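Local coordinates for protein calmodulin-binding transcription activator 1 (Homo sapiens, PDB 2CXK) that activates transcription in the nucleus, may bind calmodulin, and is represented here by its immunoglobulin-like IPT/TIG domain, at residues 33-44 against 69-80. Residues are numbered along the deposited sequence; the frame is centred on the assembly and turned at random.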
ATOM      1  N   GLU A  33      -6.862  -5.531 -16.207  1.00 42.63           N
ATOM      2  CA  GLU A  33      -6.735  -6.863 -16.806  1.00 45.62           C
ATOM      3  C   GLU A  33      -7.041  -7.991 -15.828  1.00 45.18           C
ATOM      4  O   GLU A  33      -6.760  -7.894 -14.636  1.00 46.11           O
ATOM      5  CB  GLU A  33      -5.328  -7.061 -17.388  1.00 48.52           C
ATOM      6  CG  GLU A  33      -4.962  -6.093 -18.517  1.00 52.02           C
ATOM      7  CD  GLU A  33      -5.926  -6.156 -19.695  1.00 54.27           C
ATOM      8  OE1 GLU A  33      -6.060  -7.244 -20.296  1.00 54.01           O
ATOM      9  OE2 GLU A  33      -6.548  -5.117 -20.015  1.00 55.25           O
ATOM     10  N   ALA A  34      -7.628  -9.066 -16.339  1.00 43.86           N
ATOM     11  CA  ALA A  34      -7.960 -10.198 -15.492  1.00 42.92           C
ATOM     12  C   ALA A  34      -6.827 -11.211 -15.514  1.00 41.49           C
ATOM     13  O   ALA A  34      -6.550 -11.863 -14.512  1.00 42.09           O
ATOM     14  CB  ALA A  34      -9.262 -10.848 -15.962  1.00 44.05           C
ATOM     15  N   SER A  35      -6.164 -11.327 -16.659  1.00 39.88           N
ATOM     16  CA  SER A  35      -5.068 -12.274 -16.810  1.00 39.43           C
ATOM     17  C   SER A  35      -3.982 -12.081 -15.753  1.00 37.07           C
ATOM     18  O   SER A  35      -3.602 -10.958 -15.432  1.00 36.82           O
ATOM     19  CB  SER A  35      -4.456 -12.156 -18.208  1.00 40.83           C
ATOM     20  OG  SER A  35      -3.523 -13.195 -18.432  1.00 42.39           O
ATOM     21  N   ASN A  36      -3.487 -13.199 -15.234  1.00 34.05           N
ATOM     22  CA  ASN A  36      -2.457 -13.230 -14.203  1.00 31.71           C
ATOM     23  C   ASN A  36      -1.044 -13.047 -14.786  1.00 28.74           C
ATOM     24  O   ASN A  36      -0.161 -13.875 -14.557  1.00 27.33           O
ATOM     25  CB  ASN A  36      -2.551 -14.578 -13.480  1.00 35.36           C
ATOM     26  CG  ASN A  36      -1.582 -14.701 -12.321  1.00 38.86           C
ATOM     27  OD1 ASN A  36      -1.371 -15.796 -11.797  1.00 41.73           O
ATOM     28  ND2 ASN A  36      -0.998 -13.582 -11.906  1.00 41.65           N
ATOM     29  N   ASN A  37      -0.823 -11.970 -15.532  1.00 24.42           N
ATOM     30  CA  ASN A  37       0.492 -11.748 -16.132  1.00 22.14           C
ATOM     31  C   ASN A  37       1.134 -10.419 -15.768  1.00 19.36           C
ATOM     32  O   ASN A  37       1.963  -9.895 -16.516  1.00 17.13           O
ATOM     33  CB  ASN A  37       0.404 -11.873 -17.653  1.00 22.57           C
ATOM     34  CG  ASN A  37       0.002 -13.261 -18.092  1.00 25.77           C
ATOM     35  OD1 ASN A  37      -0.992 -13.434 -18.793  1.00 27.42           O
ATOM     36  ND2 ASN A  37       0.774 -14.261 -17.677  1.00 26.43           N
ATOM     37  N   TYR A  38       0.741  -9.875 -14.622  1.00 16.46           N
ATOM     38  CA  TYR A  38       1.304  -8.618 -14.144  1.00 14.52           C
ATOM     39  C   TYR A  38       2.613  -8.898 -13.421  1.00 13.32           C
ATOM     40  O   TYR A  38       2.798  -9.965 -12.848  1.00 13.05           O
ATOM     41  CB  TYR A  38       0.357  -7.952 -13.155  1.00 13.27           C
ATOM     42  CG  TYR A  38      -0.819  -7.254 -13.779  1.00 14.13           C
ATOM     43  CD1 TYR A  38      -0.660  -6.023 -14.413  1.00 14.15           C
ATOM     44  CD2 TYR A  38      -2.098  -7.806 -13.706  1.00 14.53           C
ATOM     45  CE1 TYR A  38      -1.743  -5.353 -14.957  1.00 15.97           C
ATOM     46  CE2 TYR A  38      -3.192  -7.142 -14.250  1.00 16.59           C
ATOM     47  CZ  TYR A  38      -3.003  -5.916 -14.870  1.00 16.75           C
ATOM     48  OH  TYR A  38      -4.079  -5.244 -15.391  1.00 20.83           O
ATOM     49  N   SER A  39       3.518  -7.933 -13.454  1.00 12.75           N
ATOM     50  CA  SER A  39       4.789  -8.059 -12.757  1.00 13.54           C
ATOM     51  C   SER A  39       5.247  -6.657 -12.403  1.00 13.37           C
ATOM     52  O   SER A  39       4.725  -5.670 -12.931  1.00 12.74           O
ATOM     53  CB  SER A  39       5.846  -8.754 -13.632  1.00 13.46           C
ATOM     54  OG  SER A  39       6.173  -7.985 -14.777  1.00 15.52           O
ATOM     55  N   CYS A  40       6.203  -6.570 -11.487  1.00 12.67           N
ATOM     56  CA  CYS A  40       6.752  -5.284 -11.089  1.00 13.51           C
ATOM     57  C   CYS A  40       8.251  -5.388 -11.255  1.00 12.31           C
ATOM     58  O   CYS A  40       8.856  -6.404 -10.913  1.00 13.17           O
ATOM     59  CB  CYS A  40       6.404  -4.955  -9.634  1.00 11.12           C
ATOM     60  SG  CYS A  40       4.642  -4.619  -9.385  1.00 14.83           S
ATOM     61  N   LEU A  41       8.848  -4.337 -11.791  1.00 13.22           N
ATOM     62  CA  LEU A  41      10.284  -4.333 -12.009  1.00 13.97           C
ATOM     63  C   LEU A  41      10.943  -3.298 -11.119  1.00 12.39           C
ATOM     64  O   LEU A  41      10.599  -2.116 -11.175  1.00 11.80           O
ATOM     65  CB  LEU A  41      10.598  -4.005 -13.472  1.00 16.21           C
ATOM     66  CG  LEU A  41       9.808  -4.746 -14.558  1.00 21.66           C
ATOM     67  CD1 LEU A  41      10.352  -4.361 -15.926  1.00 24.43           C
ATOM     68  CD2 LEU A  41       9.915  -6.237 -14.360  1.00 21.38           C
ATOM     69  N   PHE A  42      11.869  -3.756 -10.283  1.00 13.47           N
ATOM     70  CA  PHE A  42      12.629  -2.885  -9.390  1.00 13.07           C
ATOM     71  C   PHE A  42      14.031  -2.864  -9.993  1.00 15.66           C
ATOM     72  O   PHE A  42      14.720  -3.881  -9.980  1.00 15.28           O
ATOM     73  CB  PHE A  42      12.689  -3.467  -7.976  1.00 12.78           C
ATOM     74  CG  PHE A  42      11.358  -3.516  -7.274  1.00 10.80           C
ATOM     75  CD1 PHE A  42      10.408  -4.468  -7.616  1.00  9.80           C
ATOM     76  CD2 PHE A  42      11.064  -2.610  -6.253  1.00 12.14           C
ATOM     77  CE1 PHE A  42       9.176  -4.524  -6.948  1.00  9.29           C
ATOM     78  CE2 PHE A  42       9.837  -2.657  -5.582  1.00 10.62           C
ATOM     79  CZ  PHE A  42       8.894  -3.621  -5.936  1.00  7.75           C
ATOM     80  N   ASP A  43      14.448  -1.714 -10.519  1.00 17.40           N
ATOM     81  CA  ASP A  43      15.755  -1.596 -11.159  1.00 18.80           C
ATOM     82  C   ASP A  43      15.887  -2.738 -12.166  1.00 19.61           C
ATOM     83  O   ASP A  43      16.907  -3.423 -12.225  1.00 17.96           O
ATOM     84  CB  ASP A  43      16.886  -1.672 -10.119  1.00 19.59           C
ATOM     85  CG  ASP A  43      18.249  -1.295 -10.709  1.00 22.83           C
ATOM     86  OD1 ASP A  43      18.273  -0.471 -11.646  1.00 24.83           O
ATOM     87  OD2 ASP A  43      19.291  -1.802 -10.234  1.00 22.28           O
ATOM     88  N   GLN A  44      14.829  -2.946 -12.944  1.00 20.86           N
ATOM     89  CA  GLN A  44      14.791  -4.001 -13.950  1.00 23.26           C
ATOM     90  C   GLN A  44      14.722  -5.430 -13.409  1.00 22.65           C
ATOM     91  O   GLN A  44      14.671  -6.383 -14.188  1.00 22.03           O
ATOM     92  CB  GLN A  44      15.983  -3.863 -14.909  1.00 26.35           C
ATOM     93  CG  GLN A  44      16.025  -2.511 -15.606  1.00 29.82           C
ATOM     94  CD  GLN A  44      14.704  -2.164 -16.278  1.00 33.14           C
ATOM     95  OE1 GLN A  44      14.275  -1.007 -16.276  1.00 34.55           O
ATOM     96  NE2 GLN A  44      14.056  -3.167 -16.864  1.00 34.26           N
ATOM     97  N   VAL A  69      16.003   3.242  -6.801  1.00 18.94           N
ATOM     98  CA  VAL A  69      15.812   2.464  -8.017  1.00 16.09           C
ATOM     99  C   VAL A  69      14.472   2.785  -8.646  1.00 15.88           C
ATOM    100  O   VAL A  69      13.609   3.393  -8.021  1.00 16.32           O
ATOM    101  CB  VAL A  69      15.857   0.941  -7.737  1.00 18.18           C
ATOM    102  CG1 VAL A  69      17.186   0.563  -7.111  1.00 18.30           C
ATOM    103  CG2 VAL A  69      14.706   0.542  -6.819  1.00 17.23           C
ATOM    104  N   THR A  70      14.303   2.369  -9.893  1.00 14.00           N
ATOM    105  CA  THR A  70      13.052   2.574 -10.607  1.00 13.83           C
ATOM    106  C   THR A  70      12.094   1.447 -10.243  1.00 13.44           C
ATOM    107  O   THR A  70      12.520   0.310 -10.035  1.00 13.76           O
ATOM    108  CB  THR A  70      13.263   2.505 -12.124  1.00 16.53           C
ATOM    109  OG1 THR A  70      13.988   1.308 -12.433  1.00 16.98           O
ATOM    110  CG2 THR A  70      14.033   3.711 -12.625  1.00 15.64           C
ATOM    111  N   LEU A  71      10.807   1.773 -10.150  1.00 12.13           N
ATOM    112  CA  LEU A  71       9.772   0.784  -9.873  1.00 11.46           C
ATOM    113  C   LEU A  71       8.766   0.966 -11.004  1.00 12.94           C
ATOM    114  O   LEU A  71       8.224   2.057 -11.190  1.00 11.94           O
ATOM    115  CB  LEU A  71       9.105   1.039  -8.512  1.00  7.97           C
ATOM    116  CG  LEU A  71       7.865   0.182  -8.209  1.00 11.28           C
ATOM    117  CD1 LEU A  71       8.178  -1.304  -8.425  1.00  8.31           C
ATOM    118  CD2 LEU A  71       7.414   0.434  -6.768  1.00 12.26           C
ATOM    119  N   GLN A  72       8.541  -0.094 -11.777  1.00 14.73           N
ATOM    120  CA  GLN A  72       7.607  -0.035 -12.902  1.00 14.11           C
ATOM    121  C   GLN A  72       6.653  -1.225 -12.892  1.00 14.46           C
ATOM    122  O   GLN A  72       6.981  -2.286 -12.361  1.00 14.56           O
ATOM    123  CB  GLN A  72       8.380  -0.055 -14.225  1.00 15.64           C
ATOM    124  CG  GLN A  72       9.448   1.017 -14.372  1.00 16.37           C
ATOM    125  CD  GLN A  72      10.348   0.752 -15.565  1.00 18.63           C
ATOM    126  OE1 GLN A  72      10.135   1.286 -16.657  1.00 21.20           O
ATOM    127  NE2 GLN A  72      11.351  -0.091 -15.365  1.00 16.90           N
ATOM    128  N   VAL A  73       5.474  -1.041 -13.479  1.00 11.83           N
ATOM    129  CA  VAL A  73       4.488  -2.114 -13.582  1.00 11.27           C
ATOM    130  C   VAL A  73       4.497  -2.609 -15.033  1.00 13.16           C
ATOM    131  O   VAL A  73       4.534  -1.805 -15.963  1.00 13.89           O
ATOM    132  CB  VAL A  73       3.068  -1.620 -13.243  1.00  9.75           C
ATOM    133  CG1 VAL A  73       2.060  -2.726 -13.478  1.00  9.51           C
ATOM    134  CG2 VAL A  73       3.013  -1.161 -11.803  1.00 11.14           C
ATOM    135  N   ALA A  74       4.478  -3.925 -15.216  1.00 10.79           N
ATOM    136  CA  ALA A  74       4.478  -4.516 -16.552  1.00 13.90           C
ATOM    137  C   ALA A  74       3.379  -5.567 -16.671  1.00 15.38           C
ATOM    138  O   ALA A  74       2.920  -6.117 -15.669  1.00 15.31           O
ATOM    139  CB  ALA A  74       5.826  -5.156 -16.836  1.00 13.01           C
ATOM    140  N   PHE A  75       2.960  -5.834 -17.904  1.00 15.56           N
ATOM    141  CA  PHE A  75       1.945  -6.847 -18.190  1.00 16.80           C
ATOM    142  C   PHE A  75       2.551  -7.629 -19.351  1.00 17.58           C
ATOM    143  O   PHE A  75       2.891  -7.038 -20.379  1.00 16.73           O
ATOM    144  CB  PHE A  75       0.625  -6.215 -18.627  1.00 17.22           C
ATOM    145  CG  PHE A  75      -0.500  -7.204 -18.754  1.00 19.15           C
ATOM    146  CD1 PHE A  75      -1.116  -7.724 -17.619  1.00 18.09           C
ATOM    147  CD2 PHE A  75      -0.921  -7.646 -20.007  1.00 19.36           C
ATOM    148  CE1 PHE A  75      -2.136  -8.671 -17.726  1.00 19.78           C
ATOM    149  CE2 PHE A  75      -1.940  -8.595 -20.127  1.00 19.11           C
ATOM    150  CZ  PHE A  75      -2.549  -9.108 -18.988  1.00 18.62           C
ATOM    151  N   ASN A  76       2.690  -8.940 -19.181  1.00 16.83           N
ATOM    152  CA  ASN A  76       3.315  -9.791 -20.198  1.00 18.16           C
ATOM    153  C   ASN A  76       4.719  -9.253 -20.473  1.00 17.32           C
ATOM    154  O   ASN A  76       5.209  -9.274 -21.600  1.00 16.95           O
ATOM    155  CB  ASN A  76       2.478  -9.812 -21.479  1.00 19.18           C
ATOM    156  CG  ASN A  76       1.273 -10.727 -21.370  1.00 19.81           C
ATOM    157  OD1 ASN A  76       0.244 -10.494 -22.003  1.00 24.19           O
ATOM    158  ND2 ASN A  76       1.399 -11.784 -20.579  1.00 18.49           N
ATOM    159  N   ASN A  77       5.355  -8.788 -19.398  1.00 16.19           N
ATOM    160  CA  ASN A  77       6.708  -8.220 -19.386  1.00 16.70           C
ATOM    161  C   ASN A  77       6.848  -6.926 -20.166  1.00 17.98           C
ATOM    162  O   ASN A  77       7.960  -6.459 -20.403  1.00 17.56           O
ATOM    163  CB  ASN A  77       7.767  -9.215 -19.885  1.00 14.71           C
ATOM    164  CG  ASN A  77       9.191  -8.786 -19.514  1.00 18.69           C
ATOM    165  OD1 ASN A  77      10.105  -8.804 -20.346  1.00 19.47           O
ATOM    166  ND2 ASN A  77       9.381  -8.403 -18.257  1.00 14.39           N
ATOM    167  N   GLN A  78       5.723  -6.351 -20.575  1.00 18.21           N
ATOM    168  CA  GLN A  78       5.756  -5.081 -21.287  1.00 19.84           C
ATOM    169  C   GLN A  78       5.472  -3.970 -20.271  1.00 18.77           C
ATOM    170  O   GLN A  78       4.451  -4.001 -19.587  1.00 16.45           O
ATOM    171  CB  GLN A  78       4.684  -5.051 -22.377  1.00 23.76           C
ATOM    172  CG  GLN A  78       4.607  -3.725 -23.133  1.00 31.48           C
ATOM    173  CD  GLN A  78       3.351  -3.596 -23.991  1.00 36.19           C
ATOM    174  OE1 GLN A  78       3.108  -2.551 -24.601  1.00 39.55           O
ATOM    175  NE2 GLN A  78       2.550  -4.660 -24.041  1.00 38.13           N
ATOM    176  N   ILE A  79       6.369  -2.995 -20.162  1.00 19.43           N
ATOM    177  CA  ILE A  79       6.159  -1.893 -19.222  1.00 18.77           C
ATOM    178  C   ILE A  79       4.880  -1.142 -19.587  1.00 19.82           C
ATOM    179  O   ILE A  79       4.714  -0.705 -20.731  1.00 20.23           O
ATOM    180  CB  ILE A  79       7.321  -0.887 -19.258  1.00 18.01           C
ATOM    181  CG1 ILE A  79       8.626  -1.583 -18.880  1.00 19.62           C
ATOM    182  CG2 ILE A  79       7.028   0.280 -18.306  1.00 18.42           C
ATOM    183  CD1 ILE A  79       8.574  -2.273 -17.548  1.00 21.17           C
ATOM    184  N   ILE A  80       3.979  -0.986 -18.620  1.00 20.02           N
ATOM    185  CA  ILE A  80       2.716  -0.292 -18.862  1.00 18.81           C
ATOM    186  C   ILE A  80       2.467   0.888 -17.924  1.00 20.19           C
ATOM    187  O   ILE A  80       1.333   1.365 -17.814  1.00 21.29           O
ATOM    188  CB  ILE A  80       1.509  -1.236 -18.720  1.00 20.03           C
ATOM    189  CG1 ILE A  80       1.493  -1.849 -17.318  1.00 17.41           C
ATOM    190  CG2 ILE A  80       1.559  -2.310 -19.790  1.00 16.56           C
ATOM    191  CD1 ILE A  80       0.178  -2.503 -16.961  1.00 21.22           C
TER
HETATM  192  O   HOH W   1       4.542  -9.018 -16.708  1.00 14.65           O
HETATM  193  O   HOH W   2       8.362  -9.180 -15.835  1.00 21.11           O
HETATM  194  O   HOH W   3      12.421  -0.882 -12.856  1.00 12.87           O
HETATM  195  O   HOH W   4      17.095   1.930 -10.963  1.00 18.65           O
HETATM  196  O   HOH W   5      15.524   0.927 -14.564  1.00 27.07           O
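Tyr38 and Phe75 meet across two neighbouring antiparallel strands, 38-42 and 69-75, in a T-shaped pair: the edge of Phe75 enters over the tyrosine face, with CD1 of Phe75 3.6 Å from CE1 of Tyr38 and the planes 65° apart. With chi1 at -172° the Phe75 ring points away from its own amide and reaches toward the loop leading into strand 38-42, where Asn37 CB and Glu33 CG cover its two faces. At the other end of this side of the sheet, Leu71 CD1 sits above the middle of the Phe42 ring, 3.5 Å from its centroid, a CH-pi contact. Cys40 and Val73 fill the space between as compact apolar residues, and Cys59 and Leu57 of strand 56-60 cover them; Cys40, Phe42, Leu71 and Val73 thus belong to the core of the IPT/TIG sandwich, with Phe75 at its edge. With an alanine in place of Tyr38, the edge of Phe75 would probably be left without the ring face it rests on.

The opposite side has buried Leu41 as its apolar centre and is more hydrated toward its two ends. Ser39 OG, with the small Ala74 CB beside it, bonds two waters; one accepts from Asn77 N and donates to Asn37 O. Another water lies between Leu41 O, Thr70 OG1 and Gln72 NE2, while Gln72 NE2 also makes a weak bond to Gln44 OE1, 3.2 Å away. Backbone bonds such as Ala74 N to Ser39 O (2.9 Å) tie the strands edge to edge within the sheet, and a type I' turn, Phe75 to Gln78, closes the adjoining hairpin. Aromatic and aliphatic contacts thus secure one side, whereas water completes the polar bonding at the ends of the other.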